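Local atomic coordinates of ferredoxin component of carbazole 1,9a-dioxygenase (Nocardioides aromaticivorans, PDB entry 3GCE), a protein that carries a Rieske-type [2Fe-2S] cluster and serves as the electron-transfer ferredoxin of the carbazole 1,9a-dioxygenase system. Residues V37-G41 with F63-L68; P11-A15 with F28-G32. All blocks are in the same frame, centred on the assembly; numbering follows the deposited sequence.

Contact 1: V37-G41 with F63-L68; sequences VVRDG and FHAESL
Val38 lies against the flat side of Phe63, and this is where the two segments pack closely. Its CG2 methyl sits over the middle of the ring, 3.8 Å from the centroid and only 10° off the ring normal, a clean CH-pi contact. The second methyl, CG1, drops onto the far rim, 3.8 Å from Phe63 CE1, so the two branches cover the face from its centre out to the CE1 rim. Phe63 reaches across because its ring carbon CG is anti to the backbone N (chi1 180°), which carries the ring out from the end of strand 62-64 toward strand 33-40. On the opposite face, the backbone N of Ala65 lies above the rim, and Pro25 and Val81 also touch the phenylalanine side chain.

Two residues further along the strand the contact turns polar and reaches solvent. The carboxylate of Asp40 comes up against the turn that follows strand 62-64, with OD1 3.5 Å from Ala65 CB and OD2 3.5 Å from Leu68 CD2. OD1 also comes near the edge of the Phe63 ring, close to its plane. These are van der Waals approaches; the polar link is a water that donates to Asp40 OD2 at 3.0 Å and to Ala65 O at 2.7 Å. Tyr45 of strand 43-48 touches both Asp40 and Leu68. The chemistry is therefore divided: methyls on an aromatic face join the sheet of strand 33-40 to that of strand 62-64 on the inner side, while at the surface a carboxylate meets the turn's backbone through a single water bridge.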
# COMPACT_ATOMS: atom_id res chain seq x y z
N VAL A 37 3.43 -0.35 0.23
CA VAL A 37 3.63 0.73 1.19
C VAL A 37 3.90 2.01 0.39
O VAL A 37 4.64 1.97 -0.59
CB VAL A 37 4.78 0.36 2.19
CG1 VAL A 37 5.13 1.51 3.11
CG2 VAL A 37 4.33 -0.83 3.02
N VAL A 38 3.25 3.11 0.80
CA VAL A 38 3.45 4.39 0.15
C VAL A 38 3.39 5.54 1.15
O VAL A 38 2.56 5.56 2.06
CB VAL A 38 2.42 4.57 -1.02
CG1 VAL A 38 0.99 4.75 -0.51
CG2 VAL A 38 2.84 5.74 -1.95
N ARG A 39 4.33 6.48 1.01
CA ARG A 39 4.38 7.70 1.81
C ARG A 39 3.61 8.81 1.09
O ARG A 39 3.72 8.96 -0.13
CB ARG A 39 5.82 8.19 1.94
CG ARG A 39 6.68 7.57 3.02
CD ARG A 39 8.05 8.33 3.08
NE ARG A 39 7.94 9.71 3.57
CZ ARG A 39 8.95 10.60 3.62
NH1 ARG A 39 10.16 10.29 3.17
NH2 ARG A 39 8.73 11.80 4.11
N ASP A 40 2.84 9.56 1.86
CA ASP A 40 2.30 10.83 1.42
C ASP A 40 2.58 11.83 2.54
O ASP A 40 2.19 11.60 3.69
CB ASP A 40 0.79 10.70 1.18
CG ASP A 40 0.17 12.01 0.65
OD1 ASP A 40 0.54 12.45 -0.46
OD2 ASP A 40 -0.69 12.58 1.36
N GLY A 41 3.28 12.93 2.23
CA GLY A 41 3.70 13.85 3.29
C GLY A 41 4.52 13.06 4.28
O GLY A 41 5.46 12.37 3.87
N PHE A 63 0.42 6.01 -8.30
CA PHE A 63 -0.14 6.58 -7.08
C PHE A 63 -0.61 8.02 -7.32
O PHE A 63 0.13 8.82 -7.88
CB PHE A 63 0.86 6.50 -5.91
CG PHE A 63 0.35 7.08 -4.62
CD1 PHE A 63 -0.70 6.47 -3.93
CD2 PHE A 63 0.92 8.24 -4.10
CE1 PHE A 63 -1.16 7.01 -2.73
CE2 PHE A 63 0.45 8.80 -2.89
CZ PHE A 63 -0.58 8.18 -2.21
N HIS A 64 -1.84 8.30 -6.89
CA HIS A 64 -2.46 9.60 -7.03
C HIS A 64 -2.51 10.25 -5.66
O HIS A 64 -3.43 9.98 -4.88
CB HIS A 64 -3.87 9.48 -7.65
CG HIS A 64 -3.87 8.87 -9.02
ND1 HIS A 64 -3.82 9.63 -10.16
CD2 HIS A 64 -3.86 7.58 -9.42
CE1 HIS A 64 -3.79 8.84 -11.22
NE2 HIS A 64 -3.81 7.59 -10.80
N ALA A 65 -1.51 11.08 -5.37
CA ALA A 65 -1.39 11.69 -4.03
C ALA A 65 -2.61 12.56 -3.69
O ALA A 65 -3.04 12.59 -2.54
CB ALA A 65 -0.09 12.48 -3.88
N GLU A 66 -3.18 13.22 -4.68
CA GLU A 66 -4.27 14.19 -4.44
C GLU A 66 -5.51 13.50 -3.90
O GLU A 66 -6.26 14.09 -3.12
CB GLU A 66 -4.66 14.92 -5.72
CG GLU A 66 -3.78 14.61 -6.94
CD GLU A 66 -4.06 13.25 -7.64
OE1 GLU A 66 -5.15 12.69 -7.37
OE2 GLU A 66 -3.20 12.74 -8.41
N SER A 67 -5.75 12.27 -4.37
CA SER A 67 -6.93 11.51 -3.98
C SER A 67 -6.60 10.29 -3.10
O SER A 67 -7.52 9.57 -2.70
CB SER A 67 -7.72 11.10 -5.23
OG SER A 67 -6.99 10.17 -6.02
N LEU A 68 -5.31 10.08 -2.80
CA LEU A 68 -4.81 8.93 -1.99
C LEU A 68 -5.28 7.57 -2.55
O LEU A 68 -5.75 6.69 -1.80
CB LEU A 68 -5.12 9.09 -0.47
CG LEU A 68 -4.39 10.24 0.26
CD1 LEU A 68 -4.93 10.44 1.65
CD2 LEU A 68 -2.85 10.08 0.30
O HOH W 1 -2.63 14.11 -0.30

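Contact 2: P11-A15 with F28-G32; sequences PVRVA and FDVDG
Val14 rests on one face of the Phe28 ring, and walking out from its CB shows how the two edge strands fit together. CB itself is 3.7 Å from the ring centroid, 16° off the normal, in a CH-pi contact displaced toward the CG-CD2 side of the ring. From there CG1 runs back along the phenylalanine, 3.7 Å from Phe28 CB, and on its other flank comes within 4.2 Å of Val30 CG2. CG2 stands above the CD2-CE2 side of the ring, 4.0 Å from Phe28 CD2. A chi1 of -65° sets this division, laying CG1 back over Phe28 CB while CG2 stays with the ring. Beyond it, Ala15 CB reaches Phe28 CZ at 4.0 Å.

At the other end Val12 takes over: its CG2 meets Val30 CG1 at 3.8 Å and also lies beside Asp31 OD1, where the contact nears the surface. The short strands 12-15 and 28-30 run antiparallel, 174° between their directions, but their axes stay 8.0 Å apart. Their backbone pairing goes to different neighbours: Val12 and Val14 bond to strand 106-109, Phe28 to Val35 of strand 33-40. Two sheets thus meet at their outermost strands, and with each backbone bonded into its own sheet the join rests on apolar and CH-pi packing, the Asp31 carboxylate lying beside Val12 at the exposed end.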
# COMPACT_ATOMS: atom_id res chain seq x y z
N PRO A 11 5.91 -6.69 14.98
CA PRO A 11 5.58 -6.21 13.64
C PRO A 11 6.73 -6.53 12.66
O PRO A 11 7.68 -7.22 13.03
CB PRO A 11 5.45 -4.71 13.85
CG PRO A 11 6.38 -4.40 14.94
CD PRO A 11 6.43 -5.62 15.84
N VAL A 12 6.61 -6.04 11.43
CA VAL A 12 7.66 -6.19 10.43
C VAL A 12 8.23 -4.81 10.08
O VAL A 12 7.47 -3.92 9.68
CB VAL A 12 7.09 -6.90 9.18
CG1 VAL A 12 8.11 -6.99 8.06
CG2 VAL A 12 6.50 -8.29 9.57
N ARG A 13 9.54 -4.62 10.23
CA ARG A 13 10.16 -3.34 9.87
C ARG A 13 10.47 -3.47 8.39
O ARG A 13 11.20 -4.38 7.98
CB ARG A 13 11.49 -3.04 10.60
CG ARG A 13 11.99 -1.61 10.20
CD ARG A 13 13.48 -1.32 9.94
NE ARG A 13 13.91 -1.73 8.63
CZ ARG A 13 14.79 -1.11 7.83
NH1 ARG A 13 15.37 0.05 8.12
NH2 ARG A 13 15.04 -1.67 6.69
N VAL A 14 9.92 -2.56 7.58
CA VAL A 14 10.09 -2.66 6.13
C VAL A 14 11.15 -1.72 5.59
O VAL A 14 11.80 -2.03 4.60
CB VAL A 14 8.75 -2.45 5.38
CG1 VAL A 14 7.78 -3.60 5.72
CG2 VAL A 14 8.13 -1.09 5.71
N ALA A 15 11.30 -0.57 6.24
CA ALA A 15 12.19 0.46 5.76
C ALA A 15 12.22 1.62 6.74
O ALA A 15 11.41 1.67 7.67
CB ALA A 15 11.72 0.97 4.37
N PHE A 28 6.68 -4.92 -0.05
CA PHE A 28 7.49 -5.63 0.94
C PHE A 28 6.78 -6.90 1.34
O PHE A 28 5.53 -6.98 1.33
CB PHE A 28 7.66 -4.77 2.17
CG PHE A 28 8.44 -3.51 1.94
CD1 PHE A 28 9.82 -3.56 1.77
CD2 PHE A 28 7.79 -2.27 1.88
CE1 PHE A 28 10.55 -2.39 1.56
CE2 PHE A 28 8.51 -1.10 1.65
CZ PHE A 28 9.89 -1.16 1.49
N ASP A 29 7.57 -7.92 1.68
CA ASP A 29 7.04 -9.11 2.32
C ASP A 29 6.77 -8.85 3.80
O ASP A 29 7.68 -8.48 4.54
CB ASP A 29 7.98 -10.31 2.19
CG ASP A 29 7.55 -11.46 3.08
OD1 ASP A 29 6.46 -12.00 2.84
OD2 ASP A 29 8.26 -11.80 4.05
N VAL A 30 5.52 -9.06 4.21
CA VAL A 30 5.14 -8.89 5.57
C VAL A 30 4.60 -10.24 6.01
O VAL A 30 3.42 -10.53 5.85
CB VAL A 30 4.09 -7.75 5.74
CG1 VAL A 30 3.63 -7.63 7.19
CG2 VAL A 30 4.67 -6.39 5.28
N ASP A 31 5.49 -11.09 6.55
CA ASP A 31 5.07 -12.38 7.09
C ASP A 31 4.39 -13.26 6.05
O ASP A 31 3.35 -13.86 6.33
CB ASP A 31 4.07 -12.17 8.24
CG ASP A 31 4.63 -12.56 9.58
OD1 ASP A 31 5.65 -11.94 10.02
OD2 ASP A 31 4.03 -13.48 10.19
N GLY A 32 4.96 -13.32 4.85
CA GLY A 32 4.38 -14.12 3.78
C GLY A 32 3.42 -13.36 2.89
O GLY A 32 3.16 -13.80 1.76

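In the fold
Strand 33-40 ties the two contacts together: it is the hairpin partner of strand 26-30 from contact 2 and itself supplies one side of contact 1. Their centres are 20 Å apart, on opposite sides of the chain's centre. Val37, next to Val38 but not itself touching 63-68, packs on Phe28, CG2 to CD2 3.9 Å. The sheet of strands 26-30, 33-40 and 43-48 thus packs on strand 12-16 in contact 2 and on the sheet containing strands 62-64 and 69-71 in contact 1. The latter belongs to the cluster-bearing part of the Rieske fold: Phe63 is about 11 Å, side chain to side chain, from the cluster ligand Cys72. Contact 2 lies away from the cluster site.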